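Local coordinates for biuret hydrolase (Pseudomonas sp., PDB 6C62), which hydrolyses 1-carboxybiuret to urea-1,3-dicarboxylate and ammonia, a step in the bacterial breakdown of atrazine, at residues 30-33 with 34-37; 54-57 with 58-61; 314-317 with 318-321; 355-358 with 359-363. All coordinates share one frame; numbering follows the deposited sequence.

Contact 1. Residues 30-33 with 34-37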
loop_
_atom_site.group_PDB
_atom_site.type_symbol
_atom_site.label_atom_id
_atom_site.label_comp_id
_atom_site.label_asym_id
_atom_site.label_seq_id
_atom_site.Cartn_x
_atom_site.Cartn_y
_atom_site.Cartn_z
ATOM N N ALA A 30 -41.252 -10.322 18.919
ATOM C CA ALA A 30 -41.666 -9.724 20.192
ATOM C C ALA A 30 -40.779 -8.632 20.759
ATOM O O ALA A 30 -41.280 -7.793 21.515
ATOM C CB ALA A 30 -41.859 -10.786 21.237
ATOM N N THR A 31 -39.484 -8.607 20.424
ATOM C CA THR A 31 -38.521 -7.700 21.063
ATOM C C THR A 31 -37.958 -6.623 20.148
ATOM O O THR A 31 -37.488 -5.601 20.626
ATOM C CB THR A 31 -37.295 -8.480 21.617
ATOM O OG1 THR A 31 -36.627 -9.185 20.528
ATOM C CG2 THR A 31 -37.742 -9.469 22.704
ATOM N N ASP A 32 -38.010 -6.826 18.838
ATOM C CA ASP A 32 -37.253 -5.938 17.982
ATOM C C ASP A 32 -37.945 -4.617 17.662
ATOM O O ASP A 32 -37.263 -3.692 17.225
ATOM C CB ASP A 32 -36.739 -6.602 16.712
ATOM C CG ASP A 32 -35.338 -6.071 16.311
ATOM O OD1 ASP A 32 -34.416 -5.968 17.181
ATOM O OD2 ASP A 32 -35.193 -5.678 15.163
ATOM N N GLY A 33 -39.267 -4.495 17.905
ATOM C CA GLY A 33 -39.873 -3.183 17.834
ATOM C C GLY A 33 -39.100 -2.190 18.730
ATOM O O GLY A 33 -38.845 -1.066 18.291
ATOM N N LEU A 34 -38.713 -2.612 19.950
ATOM C CA LEU A 34 -37.954 -1.764 20.847
ATOM C C LEU A 34 -36.391 -1.769 20.604
ATOM O O LEU A 34 -35.754 -0.729 20.560
ATOM C CB LEU A 34 -38.216 -2.184 22.264
ATOM C CG LEU A 34 -37.579 -1.316 23.351
ATOM C CD1 LEU A 34 -37.996 0.138 23.273
ATOM C CD2 LEU A 34 -37.973 -1.927 24.685
ATOM N N ILE A 35 -35.795 -2.942 20.454
ATOM C CA ILE A 35 -34.315 -3.048 20.371
ATOM C C ILE A 35 -33.836 -2.479 19.031
ATOM O O ILE A 35 -32.802 -1.812 18.974
ATOM C CB ILE A 35 -33.867 -4.494 20.546
ATOM C CG1 ILE A 35 -34.313 -5.062 21.932
ATOM C CG2 ILE A 35 -32.353 -4.635 20.368
ATOM C CD1 ILE A 35 -33.953 -4.188 23.088
ATOM N N ASN A 36 -34.588 -2.734 17.962
ATOM C CA ASN A 36 -34.277 -2.271 16.614
ATOM C C ASN A 36 -32.868 -2.743 16.149
ATOM O O ASN A 36 -32.085 -1.974 15.654
ATOM C CB ASN A 36 -34.411 -0.742 16.515
ATOM C CG ASN A 36 -34.386 -0.243 15.087
ATOM O OD1 ASN A 36 -35.074 -0.780 14.254
ATOM N ND2 ASN A 36 -33.638 0.844 14.815
ATOM N N ALA A 37 -32.579 -4.015 16.367
ATOM C CA ALA A 37 -31.339 -4.639 15.893
ATOM C C ALA A 37 -31.453 -5.094 14.454
ATOM O O ALA A 37 -30.442 -5.049 13.758
ATOM C CB ALA A 37 -30.957 -5.805 16.767
HETATM O O HOH W 1 -40.657 -4.522 20.978
#

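Contact 2. Residues 54-57 with 58-61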
loop_
_atom_site.group_PDB
_atom_site.type_symbol
_atom_site.label_atom_id
_atom_site.label_comp_id
_atom_site.label_asym_id
_atom_site.label_seq_id
_atom_site.Cartn_x
_atom_site.Cartn_y
_atom_site.Cartn_z
ATOM N N ASP A 54 -33.105 -30.580 9.113
ATOM C CA ASP A 54 -33.980 -31.670 9.600
ATOM C C ASP A 54 -34.034 -32.840 8.581
ATOM O O ASP A 54 -33.928 -33.996 8.971
ATOM C CB ASP A 54 -35.397 -31.202 9.975
ATOM C CG ASP A 54 -35.411 -30.183 11.163
ATOM O OD1 ASP A 54 -34.544 -30.353 12.123
ATOM O OD2 ASP A 54 -36.270 -29.184 11.105
ATOM N N VAL A 55 -34.077 -32.548 7.293
ATOM C CA VAL A 55 -33.989 -33.617 6.288
ATOM C C VAL A 55 -32.682 -34.429 6.392
ATOM O O VAL A 55 -32.743 -35.694 6.360
ATOM C CB VAL A 55 -34.233 -33.079 4.871
ATOM C CG1 VAL A 55 -33.731 -34.016 3.741
ATOM C CG2 VAL A 55 -35.705 -32.721 4.742
ATOM N N ARG A 56 -31.542 -33.747 6.558
ATOM C CA ARG A 56 -30.288 -34.433 6.679
ATOM C C ARG A 56 -30.203 -35.309 7.911
ATOM O O ARG A 56 -29.672 -36.447 7.886
ATOM C CB ARG A 56 -29.087 -33.451 6.646
ATOM C CG ARG A 56 -28.913 -32.822 5.266
ATOM C CD ARG A 56 -28.041 -31.573 5.249
ATOM N NE ARG A 56 -26.646 -31.928 5.368
ATOM C CZ ARG A 56 -25.666 -31.035 5.532
ATOM N NH1 ARG A 56 -25.939 -29.734 5.591
ATOM N NH2 ARG A 56 -24.407 -31.447 5.635
ATOM N N ARG A 57 -30.657 -34.757 9.022
ATOM C CA ARG A 57 -30.698 -35.514 10.276
ATOM C C ARG A 57 -31.563 -36.769 10.156
ATOM O O ARG A 57 -31.128 -37.827 10.573
ATOM C CB ARG A 57 -31.214 -34.668 11.437
ATOM C CG ARG A 57 -30.880 -35.309 12.756
ATOM C CD ARG A 57 -31.633 -34.735 13.925
ATOM N NE ARG A 57 -31.145 -35.500 15.063
ATOM C CZ ARG A 57 -31.586 -36.696 15.461
ATOM N NH1 ARG A 57 -32.659 -37.261 14.901
ATOM N NH2 ARG A 57 -30.954 -37.313 16.456
ATOM N N ALA A 58 -32.732 -36.641 9.566
ATOM C CA ALA A 58 -33.659 -37.752 9.416
ATOM C C ALA A 58 -33.120 -38.807 8.504
ATOM O O ALA A 58 -33.527 -39.935 8.648
ATOM C CB ALA A 58 -35.001 -37.254 8.875
ATOM N N ARG A 59 -32.217 -38.438 7.553
ATOM C CA ARG A 59 -31.538 -39.432 6.704
ATOM C C ARG A 59 -30.417 -40.188 7.417
ATOM O O ARG A 59 -29.920 -41.142 6.888
ATOM C CB ARG A 59 -30.945 -38.821 5.436
ATOM C CG ARG A 59 -31.929 -38.295 4.456
ATOM C CD ARG A 59 -31.327 -38.332 3.056
ATOM N NE ARG A 59 -30.240 -37.385 3.015
ATOM C CZ ARG A 59 -30.336 -36.191 2.430
ATOM N NH1 ARG A 59 -29.283 -35.390 2.421
ATOM N NH2 ARG A 59 -31.446 -35.807 1.793
ATOM N N GLY A 60 -30.079 -39.803 8.630
ATOM C CA GLY A 60 -29.048 -40.447 9.397
ATOM C C GLY A 60 -27.695 -39.838 9.190
ATOM O O GLY A 60 -26.711 -40.454 9.644
ATOM N N GLU A 61 -27.581 -38.662 8.558
ATOM C CA GLU A 61 -26.261 -38.090 8.318
ATOM C C GLU A 61 -25.625 -37.538 9.559
ATOM O O GLU A 61 -26.324 -37.155 10.505
ATOM C CB GLU A 61 -26.300 -36.945 7.318
ATOM C CG GLU A 61 -26.780 -37.377 5.975
ATOM C CD GLU A 61 -26.808 -36.271 4.962
ATOM O OE1 GLU A 61 -26.223 -35.153 5.182
ATOM O OE2 GLU A 61 -27.412 -36.599 3.931
#

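Contact 3. Residues 314-317 with 318-321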
loop_
_atom_site.group_PDB
_atom_site.type_symbol
_atom_site.label_atom_id
_atom_site.label_comp_id
_atom_site.label_asym_id
_atom_site.label_seq_id
_atom_site.Cartn_x
_atom_site.Cartn_y
_atom_site.Cartn_z
ATOM N N LEU A 314 -16.468 9.636 -2.449
ATOM C CA LEU A 314 -16.329 10.976 -2.997
ATOM C C LEU A 314 -17.390 11.316 -4.066
ATOM O O LEU A 314 -17.917 12.439 -4.089
ATOM C CB LEU A 314 -14.925 11.183 -3.531
ATOM C CG LEU A 314 -14.628 12.550 -4.141
ATOM C CD1 LEU A 314 -14.899 13.691 -3.167
ATOM C CD2 LEU A 314 -13.153 12.561 -4.581
ATOM N N ASP A 315 -17.700 10.350 -4.930
ATOM C CA ASP A 315 -18.634 10.591 -6.027
ATOM C C ASP A 315 -20.001 10.946 -5.484
ATOM O O ASP A 315 -20.619 11.887 -5.989
ATOM C CB ASP A 315 -18.841 9.365 -6.928
ATOM C CG ASP A 315 -17.601 8.977 -7.759
ATOM O OD1 ASP A 315 -16.908 9.904 -8.290
ATOM O OD2 ASP A 315 -17.334 7.720 -7.901
ATOM N N ASP A 316 -20.461 10.215 -4.463
ATOM C CA ASP A 316 -21.695 10.537 -3.783
ATOM C C ASP A 316 -21.627 11.796 -2.925
ATOM O O ASP A 316 -22.613 12.540 -2.838
ATOM C CB ASP A 316 -22.165 9.351 -2.946
ATOM C CG ASP A 316 -22.721 8.219 -3.833
ATOM O OD1 ASP A 316 -23.331 8.542 -4.876
ATOM O OD2 ASP A 316 -22.572 6.997 -3.489
ATOM N N LEU A 317 -20.488 12.120 -2.328
ATOM C CA LEU A 317 -20.391 13.382 -1.598
ATOM C C LEU A 317 -20.498 14.573 -2.531
ATOM O O LEU A 317 -20.897 15.642 -2.106
ATOM C CB LEU A 317 -19.096 13.475 -0.760
ATOM C CG LEU A 317 -18.967 12.517 0.428
ATOM C CD1 LEU A 317 -17.524 12.432 0.928
ATOM C CD2 LEU A 317 -19.887 12.966 1.532
ATOM N N ARG A 318 -20.095 14.408 -3.789
ATOM C CA ARG A 318 -20.187 15.495 -4.732
ATOM C C ARG A 318 -21.663 15.741 -5.200
ATOM O O ARG A 318 -22.096 16.836 -5.327
ATOM C CB ARG A 318 -19.329 15.212 -5.952
ATOM C CG ARG A 318 -17.870 15.373 -5.686
ATOM C CD ARG A 318 -17.067 14.860 -6.862
ATOM N NE ARG A 318 -15.696 15.336 -6.756
ATOM C CZ ARG A 318 -14.645 14.755 -7.331
ATOM N NH1 ARG A 318 -14.786 13.654 -8.036
ATOM N NH2 ARG A 318 -13.440 15.267 -7.150
ATOM N N ILE A 319 -22.403 14.689 -5.427
ATOM C CA ILE A 319 -23.694 14.809 -6.074
ATOM C C ILE A 319 -24.890 14.719 -5.105
ATOM O O ILE A 319 -25.916 15.329 -5.370
ATOM C CB ILE A 319 -23.866 13.730 -7.182
ATOM C CG1 ILE A 319 -23.899 12.336 -6.566
ATOM C CG2 ILE A 319 -22.801 13.800 -8.275
ATOM C CD1 ILE A 319 -24.415 11.232 -7.435
ATOM N N ARG A 320 -24.744 14.021 -3.968
ATOM C CA ARG A 320 -25.829 13.867 -2.998
ATOM C C ARG A 320 -25.434 13.867 -1.543
ATOM O O ARG A 320 -25.809 12.990 -0.726
ATOM C CB ARG A 320 -26.647 12.600 -3.327
ATOM C CG ARG A 320 -25.833 11.321 -3.246
ATOM C CD ARG A 320 -26.500 10.148 -3.955
ATOM N NE ARG A 320 -27.782 9.799 -3.374
ATOM C CZ ARG A 320 -28.458 8.700 -3.669
ATOM N NH1 ARG A 320 -27.993 7.839 -4.564
ATOM N NH2 ARG A 320 -29.632 8.492 -3.078
ATOM N N PRO A 321 -24.740 14.923 -1.131
ATOM C CA PRO A 321 -24.261 14.971 0.260
ATOM C C PRO A 321 -25.407 14.962 1.305
ATOM O O PRO A 321 -25.254 14.515 2.439
ATOM C CB PRO A 321 -23.481 16.285 0.306
ATOM C CG PRO A 321 -24.035 17.118 -0.837
ATOM C CD PRO A 321 -24.347 16.126 -1.919
HETATM O O HOH W 2 -17.100 12.313 -9.022
HETATM O O HOH W 3 -25.574 7.518 -5.764
HETATM O O HOH W 4 -21.316 18.279 -2.841
#

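Contact 4. Residues 355-358 with 359-363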
loop_
_atom_site.group_PDB
_atom_site.type_symbol
_atom_site.label_atom_id
_atom_site.label_comp_id
_atom_site.label_asym_id
_atom_site.label_seq_id
_atom_site.Cartn_x
_atom_site.Cartn_y
_atom_site.Cartn_z
ATOM N N ASP A 355 6.596 -3.178 13.234
ATOM C CA ASP A 355 7.857 -3.705 13.780
ATOM C C ASP A 355 7.855 -3.664 15.330
ATOM O O ASP A 355 8.249 -4.651 15.953
ATOM C CB ASP A 355 9.090 -2.984 13.217
ATOM C CG ASP A 355 9.360 -3.286 11.733
ATOM O OD1 ASP A 355 8.870 -4.328 11.193
ATOM O OD2 ASP A 355 10.105 -2.470 11.069
ATOM N N LYS A 356 7.407 -2.554 15.921
ATOM C CA LYS A 356 7.443 -2.401 17.388
ATOM C C LYS A 356 6.431 -3.296 18.092
ATOM O O LYS A 356 6.688 -3.851 19.151
ATOM C CB LYS A 356 7.199 -0.953 17.796
ATOM C CG LYS A 356 8.320 0.021 17.390
ATOM C CD LYS A 356 7.992 1.399 17.894
ATOM C CE LYS A 356 9.148 2.332 17.678
ATOM N NZ LYS A 356 8.887 3.540 18.510
ATOM N N VAL A 357 5.234 -3.430 17.516
ATOM C CA VAL A 357 4.241 -4.319 18.068
ATOM C C VAL A 357 4.667 -5.799 17.976
ATOM O O VAL A 357 4.522 -6.554 18.966
ATOM C CB VAL A 357 2.822 -4.051 17.477
ATOM C CG1 VAL A 357 1.830 -5.098 17.938
ATOM C CG2 VAL A 357 2.349 -2.668 17.913
ATOM N N ASN A 358 5.132 -6.247 16.821
ATOM C CA ASN A 358 5.658 -7.626 16.701
ATOM C C ASN A 358 6.829 -7.890 17.677
ATOM O O ASN A 358 6.939 -8.986 18.227
ATOM C CB ASN A 358 6.049 -7.955 15.244
ATOM C CG ASN A 358 4.813 -8.149 14.350
ATOM O OD1 ASN A 358 3.816 -8.725 14.773
ATOM N ND2 ASN A 358 4.902 -7.724 13.102
ATOM N N ALA A 359 7.658 -6.889 17.908
ATOM C CA ALA A 359 8.756 -7.007 18.865
ATOM C C ALA A 359 8.259 -7.115 20.305
ATOM O O ALA A 359 8.767 -7.940 21.075
ATOM C CB ALA A 359 9.781 -5.869 18.719
ATOM N N LEU A 360 7.247 -6.331 20.663
ATOM C CA LEU A 360 6.600 -6.392 21.970
ATOM C C LEU A 360 6.094 -7.806 22.242
ATOM O O LEU A 360 6.290 -8.325 23.346
ATOM C CB LEU A 360 5.370 -5.476 22.041
ATOM C CG LEU A 360 4.641 -5.529 23.405
ATOM C CD1 LEU A 360 5.539 -5.042 24.492
ATOM C CD2 LEU A 360 3.440 -4.624 23.366
ATOM N N PHE A 361 5.451 -8.430 21.245
ATOM C CA PHE A 361 4.958 -9.792 21.413
ATOM C C PHE A 361 5.985 -10.928 21.380
ATOM O O PHE A 361 5.624 -12.074 21.554
ATOM C CB PHE A 361 3.815 -10.087 20.456
ATOM C CG PHE A 361 2.521 -9.532 20.909
ATOM C CD1 PHE A 361 1.835 -10.127 21.961
ATOM C CD2 PHE A 361 1.968 -8.425 20.298
ATOM C CE1 PHE A 361 0.600 -9.628 22.395
ATOM C CE2 PHE A 361 0.741 -7.932 20.750
ATOM C CZ PHE A 361 0.065 -8.526 21.812
ATOM N N ARG A 362 7.256 -10.621 21.158
ATOM C CA ARG A 362 8.313 -11.582 21.442
ATOM C C ARG A 362 8.494 -11.812 22.946
ATOM O O ARG A 362 9.088 -12.782 23.330
ATOM C CB ARG A 362 9.627 -11.168 20.719
ATOM C CG ARG A 362 9.453 -11.350 19.213
ATOM C CD ARG A 362 10.751 -11.440 18.446
ATOM N NE ARG A 362 11.239 -10.119 18.026
ATOM C CZ ARG A 362 10.823 -9.438 16.931
ATOM N NH1 ARG A 362 11.350 -8.242 16.672
ATOM N NH2 ARG A 362 9.854 -9.909 16.116
ATOM N N ASP A 363 8.012 -10.923 23.795
ATOM C CA ASP A 363 8.158 -11.020 25.238
ATOM C C ASP A 363 6.832 -11.378 25.941
ATOM O O ASP A 363 6.843 -11.614 27.132
ATOM C CB ASP A 363 8.682 -9.699 25.794
ATOM C CG ASP A 363 10.039 -9.238 25.111
ATOM O OD1 ASP A 363 10.849 -10.073 24.668
ATOM O OD2 ASP A 363 10.287 -8.032 24.976
HETATM O O HOH W 5 9.901 -6.562 15.091
#

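Contact 1. Residues 30-33 with 34-37
The carboxylate of D32 reaches forward over the end of helix 17-35 and takes the backbone N-H of A37, with OD1 2.8 Å from A37 N. The donor arrives on the syn side of the carboxylate, 19° out of its plane. CG of D32 sits well off a staggered position (chi1 -144°), and this swings the carboxylate under the chain where it leaves the helix. Around it the packing is close: OD1 lies 3.5 Å from A37 CB and 3.7 Å from I35 CB, and D32, I35 and A37 are all buried. The last helical bonds run from I35 N to T31 O (3.2 Å) and from N36 N to D32 O (2.9 Å). N36 then turns the backbone out of the helix with positive phi, and its side-chain ND2 bonds to the carbonyls of Y134 and P136.

The other side is looser. G33 and L34 are exposed, and L34 N makes a weak bond to T31 O. A water also accepts from L34 N at 2.9 Å and gives a weak bond to A30 O, so solvent enters this flank of the last turn.

D32 is gripped from several directions, because OD1 also accepts from the side-chain amide of Q162 and OD2 from F38 N. A buried carboxylate with this many N-H donors is probably stabilised in its ionised form, and through these bonds it ties the helix end to the start of strand 38-41.

Contact 2. Residues 54-57 with 58-61
The guanidinium groups of R56 and R59 each present an edge to the carboxylate of E61, one to each oxygen. E61 OE1 lies in the plane of the R56 group and accepts from R56 NE at 3.3 Å in an almost straight bond, reached from the syn side but tilted from the carboxylate plane. E61 OE2 lies at the edge of the R59 group and takes both R59 NE, at 3.1 Å, and R59 NH1, at 2.7 Å, a side-on grip on a single atom from one face of the carboxylate plane. The R56 guanidinium is turned 63° from the carboxylate. No flat stack forms, and the aliphatic neighbours of the R59 group come in obliquely, V55 CG1 at 3.5 Å from R59 NH2 and R56 CG farther off at NH1. Bends at chi3 in both arginines (76° in R56, -67° in R59) fold their ends toward E61.

The backbone makes this meeting possible. G60, with positive phi, ends helix 43-58 in a Schellman motif: E61 N returns to R56 O at 3.1 Å and G60 N to R57 O at 3.0 Å. The reversal sets E61 beside the last turn, and its chain, extended beyond CG, crosses R56 at a slant, bringing OE1 to NE. The side chain of R56 also touches L63 and P64, while the R57 guanidinium turns elsewhere, to the carbonyl of A11.

On this surface of the protein one carboxylate thus serves two arginines. R56 NE and R59 NH1, 5.3 Å apart, are probably held near each other by the charge they share, which in turn probably keeps E61 ionised.

Contact 3. Residues 314-317 with 318-321
L314 lies under the guanidinium of R318, its CD2 3.7 Å from NH2 and placed over one face of the flat group, displaced toward the rim. The arginine chain is extended from CG to NE and runs back along the helix, which carries its head over the leucine one turn earlier. At the edge of the same group, in its plane, a water accepts from R318 NH1 at 2.9 Å and donates to D315 OD1, bridging charges that do not touch directly.

D316 and R320 are arranged differently: they lie side by side and point the same way, with carboxylate and guanidinium planes nearly perpendicular (87°). R320 CG sits between its backbone N and carbonyl carbon (chi1 62°), which brings CD to 3.7 Å from D316 OD1. A second water joins the ends, 2.6 Å from D316 OD1 and 2.7 Å from R320 NH1.

Helix 314-319 closes with R320 N bound to D316 O at 2.8 Å. P321 follows and has no N-H to offer L317 O; its CD packs against that oxygen at 3.5 Å, and a water donates to L317 O and to R318 O.

Within the turn, D315-R318 and D316-R320 are thus joined through water, while R320 NE pairs directly with D323. R318 is committed outward, its NE to the backbone of a chain of another protein and its NH2 to an acidic side chain of a further such chain, so its charge is probably balanced in part across the interface.

Contact 4. Residues 355-358 with 359-363
Three regular backbone bonds, A359 N to D355 O, L360 N to K356 O and F361 N to V357 O (3.1 Å), continue helix 340-360, and a type I beta turn spans L360 to D363. V357 and F361, one turn apart, lie side by side and point the same way. CG1 of V357, anti to the backbone N (chi1 173°), meets the phenyl ring of F361 at CD2, 4.1 Å away, and at CE2. F361 CD2 also lies 3.4 Å from V357 O, so the ring is tucked close to the carbonyl that also receives the N-H of its own residue. Both side chains are buried: V357 also touches C409, and F361 touches A433 and L367.

R362 folds back along another flank of the last turn. A bend at chi3 (-89°) lays its guanidinium over the backbone, where N358 O lies against one face, 3.7 Å from R362 NH2, and A359 CA is 3.6 Å above the plane. A water accepts from R362 NH1 at 2.7 Å and donates to D355 O at 2.7 Å, bringing the arginine back to a carbonyl that A359 N also uses. N358 points away, its ND2 bonded to the backbone of a chain of another protein, and K356 NZ forms a salt bridge with D293.

The arrangement is a helix-to-strand connection of an alpha/beta fold: apolar L360 and F361 face L367 of strand 366-370, part of the large mixed sheet, while the polar flank of the final turn carries R362 and its water.

How the contacts relate
All four contacts are the C-terminal ends of helices, met in series along the chain and not touching one another. Contacts 1 and 2 close successive helices, 17-35 and 43-58, yet their centres are 34 Å apart. Contacts 1 and 4 lie on opposite sides of the chain's centre, 44 Å between centres, and contacts 2 and 3 are farthest apart, at 52 Å. Contact 1 alone comes near an annotated site: the side chain of A37 is about 10 Å from that of K74, a charge-relay residue by similarity. Contacts 3 and 4, 42 Å apart, both reach chains of another protein, whereas contacts 1 and 2 meet no other chain of the assembly.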